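Local coordinates for protein putative esterase/lipase/thioesterase (PDB 2PBL) that probably hydrolyses ester or thioester bonds, as an alpha/beta-hydrolase-fold protein whose natural substrate is not established, at residues L103-R108 and N181-M186; P165-S170 and V209-A214; L169-P174 and A193-E198. All blocks are in the same frame, centred on the assembly; numbering follows the deposited sequence.

Interaction 1 of 3, residues L103-R108 and N181-M186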
loop_
_atom_site.group_PDB
_atom_site.type_symbol
_atom_site.label_atom_id
_atom_site.label_comp_id
_atom_site.label_asym_id
_atom_site.label_seq_id
_atom_site.Cartn_x
_atom_site.Cartn_y
_atom_site.Cartn_z
ATOM N N LEU A 103 12.635 3.624 -6.156
ATOM C CA LEU A 103 11.670 4.474 -6.820
ATOM C C LEU A 103 12.013 4.675 -8.269
ATOM O O LEU A 103 13.159 4.510 -8.676
ATOM C CB LEU A 103 11.690 5.831 -6.124
ATOM C CG LEU A 103 11.400 5.858 -4.621
ATOM C CD1 LEU A 103 11.601 7.245 -3.990
ATOM C CD2 LEU A 103 9.980 5.390 -4.386
ATOM N N CYS A 104 10.984 4.989 -9.046
ATOM C CA CYS A 104 11.155 5.333 -10.415
ATOM C C CYS A 104 11.773 6.731 -10.331
ATOM O O CYS A 104 11.412 7.491 -9.416
ATOM C CB CYS A 104 9.847 5.361 -11.157
ATOM S SG CYS A 104 8.939 3.788 -11.203
ATOM N N PRO A 105 12.656 7.078 -11.296
ATOM C CA PRO A 105 13.057 6.321 -12.503
ATOM C C PRO A 105 14.260 5.403 -12.359
ATOM O O PRO A 105 14.684 4.807 -13.350
ATOM C CB PRO A 105 13.374 7.435 -13.494
ATOM C CG PRO A 105 14.033 8.494 -12.602
ATOM C CD PRO A 105 13.358 8.386 -11.230
ATOM N N GLU A 106 14.790 5.252 -11.149
ATOM C CA GLU A 106 15.924 4.362 -10.930
ATOM C C GLU A 106 15.529 2.932 -11.264
ATOM O O GLU A 106 16.308 2.180 -11.876
ATOM C CB GLU A 106 16.433 4.439 -9.489
ATOM C CG GLU A 106 17.175 5.741 -9.089
ATOM C CD GLU A 106 16.298 6.997 -8.960
ATOM O OE1 GLU A 106 15.357 6.980 -8.132
ATOM O OE2 GLU A 106 16.603 8.022 -9.641
ATOM N N VAL A 107 14.335 2.543 -10.830
ATOM C CA VAL A 107 13.783 1.238 -11.149
ATOM C C VAL A 107 12.466 1.375 -11.924
ATOM O O VAL A 107 11.944 2.494 -12.120
ATOM C CB VAL A 107 13.577 0.382 -9.859
ATOM C CG1 VAL A 107 14.900 0.200 -9.167
ATOM C CG2 VAL A 107 12.539 0.986 -8.912
ATOM N N ARG A 108 11.947 0.251 -12.398
ATOM C CA ARG A 108 10.679 0.250 -13.068
ATOM C C ARG A 108 9.663 -0.241 -12.040
ATOM O O ARG A 108 10.021 -0.867 -11.026
ATOM C CB ARG A 108 10.670 -0.678 -14.264
ATOM C CG ARG A 108 11.595 -0.277 -15.410
ATOM C CD ARG A 108 11.584 -1.338 -16.508
ATOM N NE ARG A 108 10.246 -1.469 -17.077
ATOM C CZ ARG A 108 9.758 -0.673 -18.017
ATOM N NH1 ARG A 108 10.501 0.314 -18.537
ATOM N NH2 ARG A 108 8.516 -0.869 -18.432
ATOM N N ASN A 181 4.890 9.308 -16.578
ATOM C CA ASN A 181 5.454 8.231 -17.394
ATOM C C ASN A 181 6.881 8.512 -17.922
ATOM O O ASN A 181 7.562 7.594 -18.402
ATOM C CB ASN A 181 4.574 7.826 -18.525
ATOM C CG ASN A 181 4.880 6.408 -18.998
ATOM O OD1 ASN A 181 5.144 5.506 -18.179
ATOM N ND2 ASN A 181 4.807 6.183 -20.289
ATOM N N GLU A 182 7.337 9.760 -17.785
ATOM C CA GLU A 182 8.694 10.104 -18.102
ATOM C C GLU A 182 9.579 9.384 -17.096
ATOM O O GLU A 182 10.749 9.099 -17.384
ATOM C CB GLU A 182 8.885 11.619 -18.029
ATOM C CG GLU A 182 8.098 12.398 -19.119
ATOM C CD GLU A 182 7.945 13.933 -18.830
ATOM O OE1 GLU A 182 8.334 14.411 -17.725
ATOM O OE2 GLU A 182 7.390 14.654 -19.704
ATOM N N LYS A 183 9.033 9.117 -15.908
ATOM C CA LYS A 183 9.742 8.354 -14.881
ATOM C C LYS A 183 9.434 6.849 -14.925
ATOM O O LYS A 183 10.334 6.030 -14.745
ATOM C CB LYS A 183 9.458 8.910 -13.492
ATOM C CG LYS A 183 9.879 10.338 -13.382
ATOM C CD LYS A 183 9.737 10.872 -11.997
ATOM C CE LYS A 183 10.227 12.315 -11.940
ATOM N NZ LYS A 183 10.039 12.849 -10.575
ATOM N N PHE A 184 8.191 6.467 -15.178
ATOM C CA PHE A 184 7.850 5.027 -15.201
ATOM C C PHE A 184 8.450 4.337 -16.419
ATOM O O PHE A 184 8.909 3.188 -16.349
ATOM C CB PHE A 184 6.342 4.813 -15.194
ATOM C CG PHE A 184 5.617 5.584 -14.127
ATOM C CD1 PHE A 184 6.140 5.703 -12.859
ATOM C CD2 PHE A 184 4.368 6.110 -14.391
ATOM C CE1 PHE A 184 5.452 6.381 -11.890
ATOM C CE2 PHE A 184 3.667 6.796 -13.442
ATOM C CZ PHE A 184 4.219 6.946 -12.188
ATOM N N LYS A 185 8.431 5.048 -17.536
ATOM C CA LYS A 185 8.958 4.592 -18.825
ATOM C C LYS A 185 8.311 3.315 -19.314
ATOM O O LYS A 185 8.997 2.405 -19.803
ATOM C CB LYS A 185 10.496 4.471 -18.787
ATOM C CG LYS A 185 11.220 5.794 -18.446
ATOM C CD LYS A 185 12.717 5.594 -18.249
ATOM C CE LYS A 185 13.382 6.812 -17.557
ATOM N NZ LYS A 185 13.400 8.053 -18.413
HETATM N N MSE A 186 6.990 3.241 -19.169
HETATM C CA MSE A 186 6.211 2.089 -19.593
HETATM C C MSE A 186 5.638 2.262 -20.979
HETATM O O MSE A 186 5.300 3.387 -21.377
HETATM C CB MSE A 186 5.035 1.880 -18.669
HETATM C CG MSE A 186 5.426 1.459 -17.275
HETATM SE SE MSE A 186 3.785 1.073 -16.261
HETATM C CE MSE A 186 2.983 2.895 -16.019
HETATM O O HOH W 1 11.401 3.266 -14.654
HETATM O O HOH W 2 7.941 -0.522 -21.212
#

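Interaction 2 of 3, residues P165-S170 and V209-A214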
loop_
_atom_site.group_PDB
_atom_site.type_symbol
_atom_site.label_atom_id
_atom_site.label_comp_id
_atom_site.label_asym_id
_atom_site.label_seq_id
_atom_site.Cartn_x
_atom_site.Cartn_y
_atom_site.Cartn_z
ATOM N N PRO A 165 -6.614 -2.669 -0.626
ATOM C CA PRO A 165 -5.961 -1.585 -1.379
ATOM C C PRO A 165 -6.768 -0.333 -1.190
ATOM O O PRO A 165 -7.984 -0.337 -1.432
ATOM C CB PRO A 165 -6.120 -2.044 -2.838
ATOM C CG PRO A 165 -6.492 -3.482 -2.765
ATOM C CD PRO A 165 -7.316 -3.579 -1.567
ATOM N N ILE A 166 -6.119 0.687 -0.641
ATOM C CA ILE A 166 -6.762 1.906 -0.300
ATOM C C ILE A 166 -6.440 2.879 -1.440
ATOM O O ILE A 166 -5.269 3.214 -1.675
ATOM C CB ILE A 166 -6.219 2.435 1.029
ATOM C CG1 ILE A 166 -6.386 1.381 2.156
ATOM C CG2 ILE A 166 -6.907 3.730 1.350
ATOM C CD1 ILE A 166 -5.507 1.711 3.478
ATOM N N SER A 167 -7.470 3.307 -2.164
ATOM C CA SER A 167 -7.298 4.235 -3.273
ATOM C C SER A 167 -6.235 3.711 -4.244
ATOM O O SER A 167 -5.288 4.418 -4.606
ATOM C CB SER A 167 -6.914 5.597 -2.719
ATOM O OG SER A 167 -7.765 5.937 -1.615
ATOM N N PRO A 168 -6.419 2.459 -4.724
ATOM C CA PRO A 168 -5.414 1.872 -5.590
ATOM C C PRO A 168 -5.369 2.364 -7.060
ATOM O O PRO A 168 -6.348 2.891 -7.621
ATOM C CB PRO A 168 -5.843 0.402 -5.640
ATOM C CG PRO A 168 -7.371 0.497 -5.544
ATOM C CD PRO A 168 -7.540 1.533 -4.457
ATOM N N LEU A 169 -4.204 2.199 -7.648
ATOM C CA LEU A 169 -4.070 2.268 -9.104
ATOM C C LEU A 169 -4.224 0.824 -9.595
ATOM O O LEU A 169 -3.318 -0.013 -9.355
ATOM C CB LEU A 169 -2.720 2.844 -9.483
ATOM C CG LEU A 169 -2.788 4.310 -8.988
ATOM C CD1 LEU A 169 -1.529 4.871 -8.458
ATOM C CD2 LEU A 169 -3.379 5.151 -10.120
ATOM N N SER A 170 -5.304 0.543 -10.334
ATOM C CA SER A 170 -5.610 -0.814 -10.798
ATOM C C SER A 170 -5.377 -1.073 -12.277
ATOM O O SER A 170 -5.233 -2.236 -12.710
ATOM C CB SER A 170 -7.041 -1.173 -10.441
ATOM O OG SER A 170 -7.957 -0.339 -11.118
ATOM N N VAL A 209 -11.803 -3.023 -1.724
ATOM C CA VAL A 209 -11.269 -1.792 -2.287
ATOM C C VAL A 209 -11.887 -0.638 -1.509
ATOM O O VAL A 209 -13.104 -0.480 -1.404
ATOM C CB VAL A 209 -11.518 -1.681 -3.785
ATOM C CG1 VAL A 209 -10.815 -0.428 -4.349
ATOM C CG2 VAL A 209 -11.038 -2.932 -4.476
ATOM N N TRP A 210 -11.009 0.150 -0.924
ATOM C CA TRP A 210 -11.403 1.226 -0.028
ATOM C C TRP A 210 -10.980 2.525 -0.682
ATOM O O TRP A 210 -9.822 2.744 -0.951
ATOM C CB TRP A 210 -10.701 0.997 1.316
ATOM C CG TRP A 210 -11.158 1.854 2.400
ATOM C CD1 TRP A 210 -10.924 3.199 2.536
ATOM C CD2 TRP A 210 -11.985 1.472 3.493
ATOM N NE1 TRP A 210 -11.539 3.657 3.664
ATOM C CE2 TRP A 210 -12.212 2.625 4.263
ATOM C CE3 TRP A 210 -12.560 0.256 3.902
ATOM C CZ2 TRP A 210 -12.968 2.606 5.451
ATOM C CZ3 TRP A 210 -13.324 0.240 5.060
ATOM C CH2 TRP A 210 -13.502 1.406 5.834
ATOM N N VAL A 211 -11.923 3.421 -0.909
ATOM C CA VAL A 211 -11.583 4.681 -1.569
ATOM C C VAL A 211 -12.340 5.845 -0.958
ATOM O O VAL A 211 -13.439 5.676 -0.489
ATOM C CB VAL A 211 -11.855 4.556 -3.081
ATOM C CG1 VAL A 211 -13.339 4.387 -3.390
ATOM C CG2 VAL A 211 -11.276 5.733 -3.839
ATOM N N GLY A 212 -11.743 7.027 -0.958
ATOM C CA GLY A 212 -12.407 8.179 -0.371
ATOM C C GLY A 212 -13.468 8.783 -1.268
ATOM O O GLY A 212 -13.260 8.970 -2.471
ATOM N N GLY A 213 -14.622 9.078 -0.676
ATOM C CA GLY A 213 -15.759 9.649 -1.389
ATOM C C GLY A 213 -15.519 10.979 -2.099
ATOM O O GLY A 213 -16.112 11.246 -3.148
ATOM N N ALA A 214 -14.638 11.780 -1.535
ATOM C CA ALA A 214 -14.291 13.085 -2.083
ATOM C C ALA A 214 -13.047 13.025 -2.937
ATOM O O ALA A 214 -12.446 14.052 -3.165
ATOM C CB ALA A 214 -14.082 14.095 -0.917
#

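Interaction 3 of 3, residues L169-P174 and A193-E198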
loop_
_atom_site.group_PDB
_atom_site.type_symbol
_atom_site.label_atom_id
_atom_site.label_comp_id
_atom_site.label_asym_id
_atom_site.label_seq_id
_atom_site.Cartn_x
_atom_site.Cartn_y
_atom_site.Cartn_z
ATOM N N LEU A 169 -4.204 2.199 -7.648
ATOM C CA LEU A 169 -4.070 2.268 -9.104
ATOM C C LEU A 169 -4.224 0.824 -9.595
ATOM O O LEU A 169 -3.318 -0.013 -9.355
ATOM C CB LEU A 169 -2.720 2.844 -9.483
ATOM C CG LEU A 169 -2.788 4.310 -8.988
ATOM C CD1 LEU A 169 -1.529 4.871 -8.458
ATOM C CD2 LEU A 169 -3.379 5.151 -10.120
ATOM N N SER A 170 -5.304 0.543 -10.334
ATOM C CA SER A 170 -5.610 -0.814 -10.798
ATOM C C SER A 170 -5.377 -1.073 -12.277
ATOM O O SER A 170 -5.233 -2.236 -12.710
ATOM C CB SER A 170 -7.041 -1.173 -10.441
ATOM O OG SER A 170 -7.957 -0.339 -11.118
ATOM N N ASP A 171 -5.341 0.025 -13.035
ATOM C CA ASP A 171 -5.140 -0.011 -14.448
ATOM C C ASP A 171 -4.093 1.053 -14.662
ATOM O O ASP A 171 -4.324 2.252 -14.377
ATOM C CB ASP A 171 -6.458 0.312 -15.141
ATOM C CG ASP A 171 -6.380 0.152 -16.655
ATOM O OD1 ASP A 171 -5.272 0.041 -17.215
ATOM O OD2 ASP A 171 -7.445 0.161 -17.274
ATOM N N LEU A 172 -2.897 0.626 -15.055
ATOM C CA LEU A 172 -1.847 1.594 -15.300
ATOM C C LEU A 172 -1.860 2.224 -16.702
ATOM O O LEU A 172 -1.109 3.157 -16.939
ATOM C CB LEU A 172 -0.491 0.959 -15.034
ATOM C CG LEU A 172 -0.318 0.309 -13.645
ATOM C CD1 LEU A 172 1.197 -0.050 -13.448
ATOM C CD2 LEU A 172 -0.803 1.162 -12.509
ATOM N N ARG A 173 -2.688 1.738 -17.606
ATOM C CA ARG A 173 -2.708 2.282 -18.979
ATOM C C ARG A 173 -2.913 3.799 -19.057
ATOM O O ARG A 173 -2.220 4.486 -19.800
ATOM C CB ARG A 173 -3.781 1.624 -19.806
ATOM C CG ARG A 173 -3.563 0.146 -20.170
ATOM C CD ARG A 173 -4.944 -0.328 -20.607
ATOM N NE ARG A 173 -5.022 -1.717 -20.991
ATOM C CZ ARG A 173 -5.647 -2.695 -20.322
ATOM N NH1 ARG A 173 -5.618 -3.916 -20.840
ATOM N NH2 ARG A 173 -6.306 -2.493 -19.171
ATOM N N PRO A 174 -3.845 4.343 -18.274
ATOM C CA PRO A 174 -4.017 5.802 -18.385
ATOM C C PRO A 174 -2.813 6.608 -17.922
ATOM O O PRO A 174 -2.708 7.779 -18.266
ATOM C CB PRO A 174 -5.233 6.084 -17.480
ATOM C CG PRO A 174 -5.844 4.771 -17.212
ATOM C CD PRO A 174 -4.773 3.762 -17.293
ATOM N N ALA A 193 0.873 -5.518 -18.248
ATOM C CA ALA A 193 1.516 -6.538 -17.436
ATOM C C ALA A 193 1.445 -6.229 -15.934
ATOM O O ALA A 193 1.291 -7.136 -15.112
ATOM C CB ALA A 193 2.960 -6.664 -17.825
ATOM N N GLU A 194 1.578 -4.955 -15.593
ATOM C CA GLU A 194 1.566 -4.535 -14.176
ATOM C C GLU A 194 0.207 -4.054 -13.631
ATOM O O GLU A 194 0.150 -3.575 -12.501
ATOM C CB GLU A 194 2.644 -3.500 -13.885
ATOM C CG GLU A 194 4.044 -4.131 -13.806
ATOM C CD GLU A 194 4.131 -5.151 -12.744
ATOM O OE1 GLU A 194 3.581 -4.892 -11.669
ATOM O OE2 GLU A 194 4.693 -6.269 -12.975
ATOM N N SER A 195 -0.859 -4.219 -14.406
ATOM C CA SER A 195 -2.174 -3.781 -14.008
ATOM C C SER A 195 -2.936 -4.907 -13.305
ATOM O O SER A 195 -3.197 -5.935 -13.885
ATOM C CB SER A 195 -2.999 -3.317 -15.213
ATOM O OG SER A 195 -2.382 -2.221 -15.863
ATOM N N PRO A 196 -3.305 -4.699 -12.042
ATOM C CA PRO A 196 -4.127 -5.621 -11.279
ATOM C C PRO A 196 -5.433 -6.040 -11.975
ATOM O O PRO A 196 -5.853 -7.176 -11.830
ATOM C CB PRO A 196 -4.387 -4.809 -10.001
ATOM C CG PRO A 196 -3.189 -4.034 -9.867
ATOM C CD PRO A 196 -2.840 -3.598 -11.180
ATOM N N VAL A 197 -6.066 -5.154 -12.753
ATOM C CA VAL A 197 -7.286 -5.553 -13.448
ATOM C C VAL A 197 -7.032 -6.702 -14.434
ATOM O O VAL A 197 -7.956 -7.443 -14.737
ATOM C CB VAL A 197 -8.000 -4.401 -14.212
ATOM C CG1 VAL A 197 -8.440 -3.364 -13.290
ATOM C CG2 VAL A 197 -7.119 -3.842 -15.333
ATOM N N GLU A 198 -5.784 -6.871 -14.871
ATOM C CA GLU A 198 -5.404 -7.950 -15.810
ATOM C C GLU A 198 -5.123 -9.309 -15.200
ATOM O O GLU A 198 -4.934 -10.296 -15.912
ATOM C CB GLU A 198 -4.161 -7.514 -16.576
ATOM C CG GLU A 198 -4.423 -6.311 -17.391
ATOM C CD GLU A 198 -5.479 -6.551 -18.459
ATOM O OE1 GLU A 198 -5.320 -7.516 -19.236
ATOM O OE2 GLU A 198 -6.456 -5.766 -18.499
#

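Interaction 1 of 3, residues L103-R108 and N181-M186
Cys104 lays its sulfur against the rim of the Phe184 ring: SG sits 3.8 Å from CD1 and 80° off the ring normal, a Cys sulfur-aromatic contact at the edge. With SG anti to its carbonyl carbon (chi1 -61°), the thiol is carried to that edge while CB rests on Lys183 O. Pro105, which follows a cis peptide bond, adds its ring to the same carbonyl, its CA reaching Lys183 O in a C-H...O contact of 3.5 Å. The CE methylene of Lys185 lies beside this proline, 4.1 Å from Pro105 CB, and Lys185 NZ turns back to bond Glu182 O. Arg108 grips the end of the helical turn: NH1 donates to Lys185 O at 2.9 Å, from well above the carbonyl plane, and NH2 passes beside Met186, a selenomethionine. A water probably bridges Val107 O and Lys183 O. Trp74 meets Phe184 edge-to-face, and Ile109 of helix 109-126 touches both Cys104 and Phe184. The contact pairs a buried sulfur and ring with a more open polar margin, where a guanidinium and water take up carbonyls at and just beyond the C-terminal end of helix 181-184, an end the positive charge of Arg108 would probably suit.

Interaction 2 of 3, residues P165-S170 and V209-A214
Two backbone hydrogen bonds join Ile166 and Trp210 as a single parallel bridge between strands 160-166 and 206-212. Trp210 N donates to Pro165 O at 3.1 Å in an almost straight bond (178°), and Ser167 N returns to Trp210 O at 2.7 Å. The same Trp210 carbonyl also receives the CA-H of Ile166, CA lying 3.2 Å from O, so this buried oxygen is approached by both an N-H and a C-H. Ser167 has positive phi (52°) and turns the chain out of the strand; its OG, beside Val211 CA at 4.0 Å, bonds Glu215 OE2, an oxygen that also accepts a hydrogen bond from Gly212 N.

Outside the bridge, the packing divides between the two faces of the sheet. On one, Pro168 crosses Val209 obliquely, CG and CD both resting on the CG1 methyl, with CG to CG1 3.8 Å. Val209 CG1 reaches this ring by standing anti to its backbone N (chi1 -175°). On the other face, Ile166 CG2 approaches Trp210 CD1 at 4.2 Å, oblique to the indole, and Leu256 of helix 255-261 touches both side chains.

Two donors, Ser167 OG and Gly212 N, thus hold Glu215 OE2 at the carboxyl end of these parallel strands, consistent with a second-shell role in orienting Glu215, the presumed acid of a Ser-His-Glu triad with Ser137 and His242.

Interaction 3 of 3, residues L169-P174 and A193-E198
Extended from CG to NE (chi3 -179°), the Arg173 chain spans the gap to Glu198, whose own chain bends at chi2 (-62°) to meet it. Glu198 OE2 lies at the guanidinium edge, 3.1 Å from NH1, in a salt bridge whose hydrogen bonds from NH1 and NH2 are both weak; the two flat groups stand 89° apart. NH2 also makes weak hydrogen bonds to the Asp171 carboxylate, part of a second salt bridge that completes a network of Asp171, Arg173 and Glu198, while Asp171 OD1 accepts from Arg173 N at 3.1 Å to close an Asx turn. A leucine in place of Arg173 would probably leave the Asp171 and Glu198 carboxylates without the cation between them and remove the salt-bridge link between the two loops.

Deeper in, Ser170 O accepts from Val197 N at 3.0 Å, and Pro196 CD and Val197 CG1 close round the same oxygen. Leu172 N donates to Ser195 OG at 3.0 Å in a nearly straight bond, and that hydroxyl is also bonded to Ala191 O. Leu172 CD1 lies alongside Glu194 CB, 3.8 Å away, whereas the Glu194 carboxylate turns off to Arg145.

Helix 138-145 touches Leu172 and Pro196 through His141, helix 217-230 takes Ser170 OG at Gln222 O, and helix 188-193 lies against Leu172, Arg173 and Glu198, so these loops, which follow strand 160-166 and precede strand 206-212, are packed among three helices.

Along the chain, 103-108 comes first, followed by 165-174, 181-186, 193-198 and 209-214, so interaction 1 alternates with both others. Interactions 2 and 3 share Leu169 and Ser170, with centres about 14 Å apart: the chain leaves the sheet at interaction 2 and enters the loops of interaction 3. Interaction 1 lies nearer the surface, its centre about 15 Å from that of interaction 3 and about 22 Å from that of interaction 2, and touches interaction 3 where Met186 SE packs on Leu172 CD1 at 4.0 Å. Together they link the sheet to the loop before helix 109-126; the shared run of interactions 2 and 3 lies against the presumed catalytic triad.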